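Side-chain contacts in tRNA (guanine(9)-N1)-methyltransferase (Schizosaccharomyces pombe, PDB 4JWH), which transfers a methyl group from S-adenosyl-L-methionine to N1 of guanine 9 in cytoplasmic tRNA: residues 156-159 and 164-167; 189-194 and 222-227. All coordinates share one frame; numbering follows the deposited sequence.

Contact 1 (156-159 and 164-167); sequences RQDF and QQNN
Gln165 and Asp158 make the one hydrogen bond between the two segments. The amide nitrogen NE2 of Gln165 donates to OD1 of Asp158 over 3.0 Å. The bond is almost straight, 175° at the hydrogen. The acceptor lies in the amide plane of Gln165. The donor reaches OD1 on its anti side and a little out of the carboxylate plane. The carboxylate and amide planes stand steeply to each other, 74° apart. The bond fits the amide placed with its nitrogen, not its oxygen, toward the carboxylate.

The torsions of Gln165 explain the reach. CG sits between the backbone N and the carbonyl carbon (chi1 75°). The chain bends at chi2, which brings the amide beside Asp158, and NE2 of Gln165 also comes within 3.4 Å of Asp158 CB.

The second kind of contact is van der Waals packing. Gln157 stretches out from the helix, with CG anti to the backbone N, and its amide lies against the aliphatic part of Gln165. Its OE1 is 3.4 Å from Gln165 CG, and its CD is 3.7 Å from Gln165 CB. The two amide planes are only moderately inclined, but the amides are not bonded to each other. Gln157 is buried; it also touches Cys125 of helix 118-137, Phe149 and Trp168.

A third interaction is local to the 3-10 turn of 164-166. Asn167 N donates to Gln164 O at 2.8 Å. Asn167 ND2 also donates to Gln164 OE1, from above the carbonyl plane.

The chain folds back here on the helix it has just left. This is a helix-to-strand connection of the parallel alpha/beta SPOUT fold, tying the loop before strand 171-173 to helix 151-161.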
loop_
_atom_site.group_PDB
_atom_site.type_symbol
_atom_site.label_atom_id
_atom_site.label_comp_id
_atom_site.label_asym_id
_atom_site.label_seq_id
_atom_site.Cartn_x
_atom_site.Cartn_y
_atom_site.Cartn_z
ATOM N N ARG A 156 -5.274 18.089 -2.877
ATOM C CA ARG A 156 -4.283 18.239 -1.809
ATOM C C ARG A 156 -2.884 17.912 -2.304
ATOM O O ARG A 156 -1.941 18.689 -2.106
ATOM C CB ARG A 156 -4.644 17.331 -0.622
ATOM C CG ARG A 156 -3.642 17.365 0.541
ATOM C CD ARG A 156 -3.624 18.727 1.201
ATOM N NE ARG A 156 -2.617 18.796 2.250
ATOM C CZ ARG A 156 -2.160 19.926 2.786
ATOM N NH1 ARG A 156 -2.593 21.106 2.349
ATOM N NH2 ARG A 156 -1.247 19.869 3.753
ATOM N N GLN A 157 -2.750 16.767 -2.968
ATOM C CA GLN A 157 -1.470 16.350 -3.538
ATOM C C GLN A 157 -0.845 17.424 -4.417
ATOM O O GLN A 157 0.325 17.740 -4.271
ATOM C CB GLN A 157 -1.601 15.052 -4.334
ATOM C CG GLN A 157 -0.286 14.548 -4.859
ATOM C CD GLN A 157 -0.437 13.297 -5.679
ATOM O OE1 GLN A 157 -1.022 13.325 -6.764
ATOM N NE2 GLN A 157 0.098 12.180 -5.171
ATOM N N ASP A 158 -1.611 17.950 -5.358
ATOM C CA ASP A 158 -1.074 18.966 -6.258
ATOM C C ASP A 158 -0.809 20.310 -5.536
ATOM O O ASP A 158 0.126 21.028 -5.878
ATOM C CB ASP A 158 -1.993 19.134 -7.467
ATOM C CG ASP A 158 -1.481 20.160 -8.433
ATOM O OD1 ASP A 158 -0.436 19.921 -9.091
ATOM O OD2 ASP A 158 -2.140 21.215 -8.521
ATOM N N PHE A 159 -1.630 20.623 -4.532
ATOM C CA PHE A 159 -1.432 21.809 -3.690
ATOM C C PHE A 159 -0.101 21.712 -2.975
ATOM O O PHE A 159 0.717 22.651 -3.025
ATOM C CB PHE A 159 -2.555 21.944 -2.654
ATOM C CG PHE A 159 -2.397 23.135 -1.717
ATOM C CD1 PHE A 159 -1.685 23.015 -0.523
ATOM C CD2 PHE A 159 -2.979 24.370 -2.029
ATOM C CE1 PHE A 159 -1.537 24.108 0.348
ATOM C CE2 PHE A 159 -2.848 25.472 -1.170
ATOM C CZ PHE A 159 -2.125 25.342 0.024
ATOM N N GLN A 164 4.755 18.397 -8.869
ATOM C CA GLN A 164 5.870 17.452 -8.826
ATOM C C GLN A 164 5.432 15.983 -8.991
ATOM O O GLN A 164 6.197 15.161 -9.508
ATOM C CB GLN A 164 6.706 17.632 -7.546
ATOM C CG GLN A 164 7.948 16.732 -7.464
ATOM C CD GLN A 164 8.880 16.854 -8.678
ATOM O OE1 GLN A 164 8.812 17.824 -9.437
ATOM N NE2 GLN A 164 9.762 15.868 -8.852
ATOM N N GLN A 165 4.203 15.671 -8.567
ATOM C CA GLN A 165 3.668 14.303 -8.685
ATOM C C GLN A 165 3.645 13.812 -10.132
ATOM O O GLN A 165 3.816 12.612 -10.401
ATOM C CB GLN A 165 2.269 14.219 -8.066
ATOM C CG GLN A 165 1.134 14.859 -8.896
ATOM C CD GLN A 165 0.978 16.359 -8.710
ATOM O OE1 GLN A 165 1.815 17.029 -8.102
ATOM N NE2 GLN A 165 -0.107 16.899 -9.246
ATOM N N ASN A 166 3.430 14.750 -11.055
ATOM C CA ASN A 166 3.434 14.456 -12.487
ATOM C C ASN A 166 4.800 14.039 -12.974
ATOM O O ASN A 166 4.929 13.545 -14.093
ATOM C CB ASN A 166 2.928 15.653 -13.297
ATOM C CG ASN A 166 1.509 16.025 -12.955
ATOM O OD1 ASN A 166 0.646 15.162 -12.827
ATOM N ND2 ASN A 166 1.258 17.309 -12.790
ATOM N N ASN A 167 5.817 14.225 -12.124
ATOM C CA ASN A 167 7.189 13.851 -12.456
ATOM C C ASN A 167 7.605 12.483 -11.901
ATOM O O ASN A 167 8.599 11.903 -12.357
ATOM C CB ASN A 167 8.179 14.929 -11.988
ATOM C CG ASN A 167 8.068 16.244 -12.794
ATOM O OD1 ASN A 167 7.544 16.283 -13.922
ATOM N ND2 ASN A 167 8.563 17.323 -12.202
#

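Contact 2 (189-194 and 222-227). With SAH (S-adenosyl-L-homocysteine), chain C.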
loop_
_atom_site.group_PDB
_atom_site.type_symbol
_atom_site.label_atom_id
_atom_site.label_comp_id
_atom_site.label_asym_id
_atom_site.label_seq_id
_atom_site.Cartn_x
_atom_site.Cartn_y
_atom_site.Cartn_z
ATOM N N LEU A 189 -5.442 -10.612 -7.441
ATOM C CA LEU A 189 -5.574 -9.528 -6.482
ATOM C C LEU A 189 -5.602 -10.079 -5.079
ATOM O O LEU A 189 -6.250 -11.099 -4.822
ATOM C CB LEU A 189 -6.872 -8.738 -6.716
ATOM C CG LEU A 189 -6.936 -7.872 -7.970
ATOM C CD1 LEU A 189 -8.342 -7.345 -8.177
ATOM C CD2 LEU A 189 -5.913 -6.721 -7.951
ATOM N N VAL A 190 -4.906 -9.397 -4.175
ATOM C CA VAL A 190 -4.985 -9.697 -2.741
ATOM C C VAL A 190 -5.129 -8.343 -2.052
ATOM O O VAL A 190 -4.275 -7.470 -2.207
ATOM C CB VAL A 190 -3.703 -10.434 -2.219
ATOM C CG1 VAL A 190 -3.699 -10.511 -0.688
ATOM C CG2 VAL A 190 -3.546 -11.824 -2.833
ATOM N N TYR A 191 -6.214 -8.166 -1.296
ATOM C CA TYR A 191 -6.407 -6.962 -0.510
ATOM C C TYR A 191 -5.842 -7.197 0.903
ATOM O O TYR A 191 -6.328 -8.042 1.659
ATOM C CB TYR A 191 -7.895 -6.597 -0.446
ATOM C CG TYR A 191 -8.178 -5.107 -0.293
ATOM C CD1 TYR A 191 -9.050 -4.469 -1.162
ATOM C CD2 TYR A 191 -7.617 -4.351 0.757
ATOM C CE1 TYR A 191 -9.338 -3.114 -1.042
ATOM C CE2 TYR A 191 -7.882 -2.973 0.883
ATOM C CZ TYR A 191 -8.746 -2.376 -0.049
ATOM O OH TYR A 191 -9.076 -1.062 0.013
ATOM N N LEU A 192 -4.809 -6.440 1.243
ATOM C CA LEU A 192 -4.209 -6.498 2.578
ATOM C C LEU A 192 -5.151 -5.866 3.617
ATOM O O LEU A 192 -5.601 -4.734 3.443
ATOM C CB LEU A 192 -2.858 -5.784 2.548
ATOM C CG LEU A 192 -1.828 -6.527 1.651
ATOM C CD1 LEU A 192 -0.562 -5.750 1.495
ATOM C CD2 LEU A 192 -1.494 -7.921 2.243
ATOM N N SER A 193 -5.455 -6.612 4.678
ATOM C CA SER A 193 -6.313 -6.115 5.762
ATOM C C SER A 193 -5.901 -6.720 7.118
ATOM O O SER A 193 -5.705 -7.930 7.223
ATOM C CB SER A 193 -7.808 -6.406 5.456
ATOM O OG SER A 193 -8.654 -6.230 6.598
ATOM N N ALA A 194 -5.786 -5.887 8.146
ATOM C CA ALA A 194 -5.508 -6.407 9.490
ATOM C C ALA A 194 -6.608 -7.367 10.002
ATOM O O ALA A 194 -6.372 -8.182 10.887
ATOM C CB ALA A 194 -5.282 -5.261 10.461
ATOM N N ASN A 222 -13.117 -3.523 9.779
ATOM C CA ASN A 222 -13.649 -4.376 8.724
ATOM C C ASN A 222 -13.927 -3.703 7.407
ATOM O O ASN A 222 -14.407 -4.348 6.492
ATOM C CB ASN A 222 -14.901 -5.100 9.177
ATOM C CG ASN A 222 -14.576 -6.361 9.890
ATOM O OD1 ASN A 222 -14.282 -7.380 9.253
ATOM N ND2 ASN A 222 -14.564 -6.303 11.225
ATOM N N LEU A 223 -13.602 -2.422 7.300
ATOM C CA LEU A 223 -13.935 -1.693 6.070
ATOM C C LEU A 223 -13.338 -2.407 4.852
ATOM O O LEU A 223 -14.057 -2.826 3.905
ATOM C CB LEU A 223 -13.438 -0.248 6.167
ATOM C CG LEU A 223 -13.560 0.669 4.937
ATOM C CD1 LEU A 223 -14.954 1.254 4.804
ATOM C CD2 LEU A 223 -12.528 1.775 5.031
ATOM N N CYS A 224 -12.023 -2.546 4.858
ATOM C CA CYS A 224 -11.360 -3.105 3.666
ATOM C C CYS A 224 -11.669 -4.580 3.519
ATOM O O CYS A 224 -11.918 -5.076 2.409
ATOM C CB CYS A 224 -9.854 -2.786 3.659
ATOM S SG CYS A 224 -9.627 -0.991 3.477
ATOM N N GLN A 225 -11.720 -5.277 4.656
ATOM C CA GLN A 225 -12.098 -6.670 4.621
ATOM C C GLN A 225 -13.465 -6.818 3.946
ATOM O O GLN A 225 -13.652 -7.717 3.133
ATOM C CB GLN A 225 -12.071 -7.298 6.031
ATOM C CG GLN A 225 -12.521 -8.789 6.100
ATOM C CD GLN A 225 -11.557 -9.774 5.405
ATOM O OE1 GLN A 225 -10.357 -9.554 5.348
ATOM N NE2 GLN A 225 -12.100 -10.869 4.893
ATOM N N ASN A 226 -14.407 -5.931 4.268
ATOM C CA ASN A 226 -15.782 -6.067 3.750
ATOM C C ASN A 226 -15.861 -5.811 2.268
ATOM O O ASN A 226 -16.589 -6.463 1.537
ATOM C CB ASN A 226 -16.725 -5.088 4.465
ATOM C CG ASN A 226 -17.152 -5.598 5.840
ATOM O OD1 ASN A 226 -17.114 -6.789 6.091
ATOM N ND2 ASN A 226 -17.491 -4.682 6.748
ATOM N N LYS A 227 -15.111 -4.818 1.841
ATOM C CA LYS A 227 -15.090 -4.387 0.469
ATOM C C LYS A 227 -14.568 -5.515 -0.425
ATOM O O LYS A 227 -15.195 -5.865 -1.414
ATOM C CB LYS A 227 -14.209 -3.138 0.341
ATOM C CG LYS A 227 -14.048 -2.689 -1.121
ATOM C CD LYS A 227 -13.293 -1.415 -1.241
ATOM C CE LYS A 227 -13.218 -1.022 -2.710
ATOM N NZ LYS A 227 -12.623 0.327 -2.800
HETATM N N SAH C . -10.054 0.404 9.121
HETATM C CA SAH C . -9.233 0.532 7.926
HETATM C CB SAH C . -7.904 1.189 8.383
HETATM C CG SAH C . -6.742 0.592 7.704
HETATM S SD SAH C . -5.087 1.149 7.823
HETATM C C SAH C . -9.282 -0.804 7.197
HETATM O O SAH C . -8.409 -1.293 6.546
HETATM O OXT SAH C . -10.301 -1.427 7.200
HETATM C "C5'" SAH C . -4.685 1.377 6.138
HETATM C "C4'" SAH C . -4.317 0.148 5.313
HETATM O "O4'" SAH C . -3.113 -0.434 5.708
HETATM C "C3'" SAH C . -5.329 -1.003 5.278
HETATM O "O3'" SAH C . -6.378 -0.775 4.383
HETATM C "C2'" SAH C . -4.503 -2.190 4.923
HETATM O "O2'" SAH C . -4.408 -2.250 3.537
HETATM C "C1'" SAH C . -3.190 -1.822 5.562
HETATM N N9 SAH C . -2.939 -2.527 6.830
HETATM C C8 SAH C . -2.783 -1.980 8.003
HETATM N N7 SAH C . -2.499 -2.856 8.931
HETATM C C5 SAH C . -2.430 -4.008 8.338
HETATM C C6 SAH C . -2.164 -5.393 8.728
HETATM N N6 SAH C . -1.912 -5.693 9.976
HETATM N N1 SAH C . -2.192 -6.314 7.795
HETATM C C2 SAH C . -2.445 -6.016 6.534
HETATM N N3 SAH C . -2.709 -4.806 6.110
HETATM C C4 SAH C . -2.711 -3.774 6.944
HETATM O O HOH W 1 -10.477 -4.197 7.158
#
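Tyr191 reaches from its strand to Cys224 on the facing helix. Its CB points toward that helix, and CG is anti to the backbone N (chi1 -151°). On one edge, CD2 is 4.0 Å from Cys224 CB and CE2 comes to 3.4 Å. CE1, across the ring, meets Lys227 CD at 4.3 Å, from the same side of the ring plane as Cys224 CB. CZ lies near both CB and SG of Cys224. Cys224 SG lies 4.7 Å from the Tyr191 ring centroid, an oblique sulfur-aromatic contact. At the tip, OH is hydrogen-bonded to Asp109, which also forms a salt bridge with Lys227.

These segments form part of the cofactor pocket of the SPOUT methyltransferase fold, occupied here by S-adenosyl-L-homocysteine. SAH O3' lies at the edge of the Tyr191 ring. The ligand's ribose O2' donates to Leu192 O at 2.8 Å. SAH OXT accepts from Cys224 N at 3.1 Å, nearly straight at 171°.

Water 1 donates to OXT. It accepts from Ser193 OG at 2.8 Å and from Gln225 N at 3.0 Å, bridging the loop after the strand, helix and ligand. Ser193 OG also bonds to Asp195 N and touches Gln225 CB.

Overall arrangement
Contact 1 is complete in the chain before the first residue of contact 2. Their centres are about 27 Å apart, on opposite sides of the chain's centre. Their nearest atoms are about 17 Å apart, so they do not touch. Both belong to the same alpha/beta domain with one parallel sheet. Contact 1 leads into strand 171-173, an outermost strand of that sheet. Contact 2 uses strand 189-192, which lies next to strand 234-236 at the other end, and helix 223-231. Strands 143-147, 105-109 and 208-212 lie between. Contact 2 holds part of the cofactor site, whereas contact 1 lies away from the cofactor site and joins a helix to its following loop.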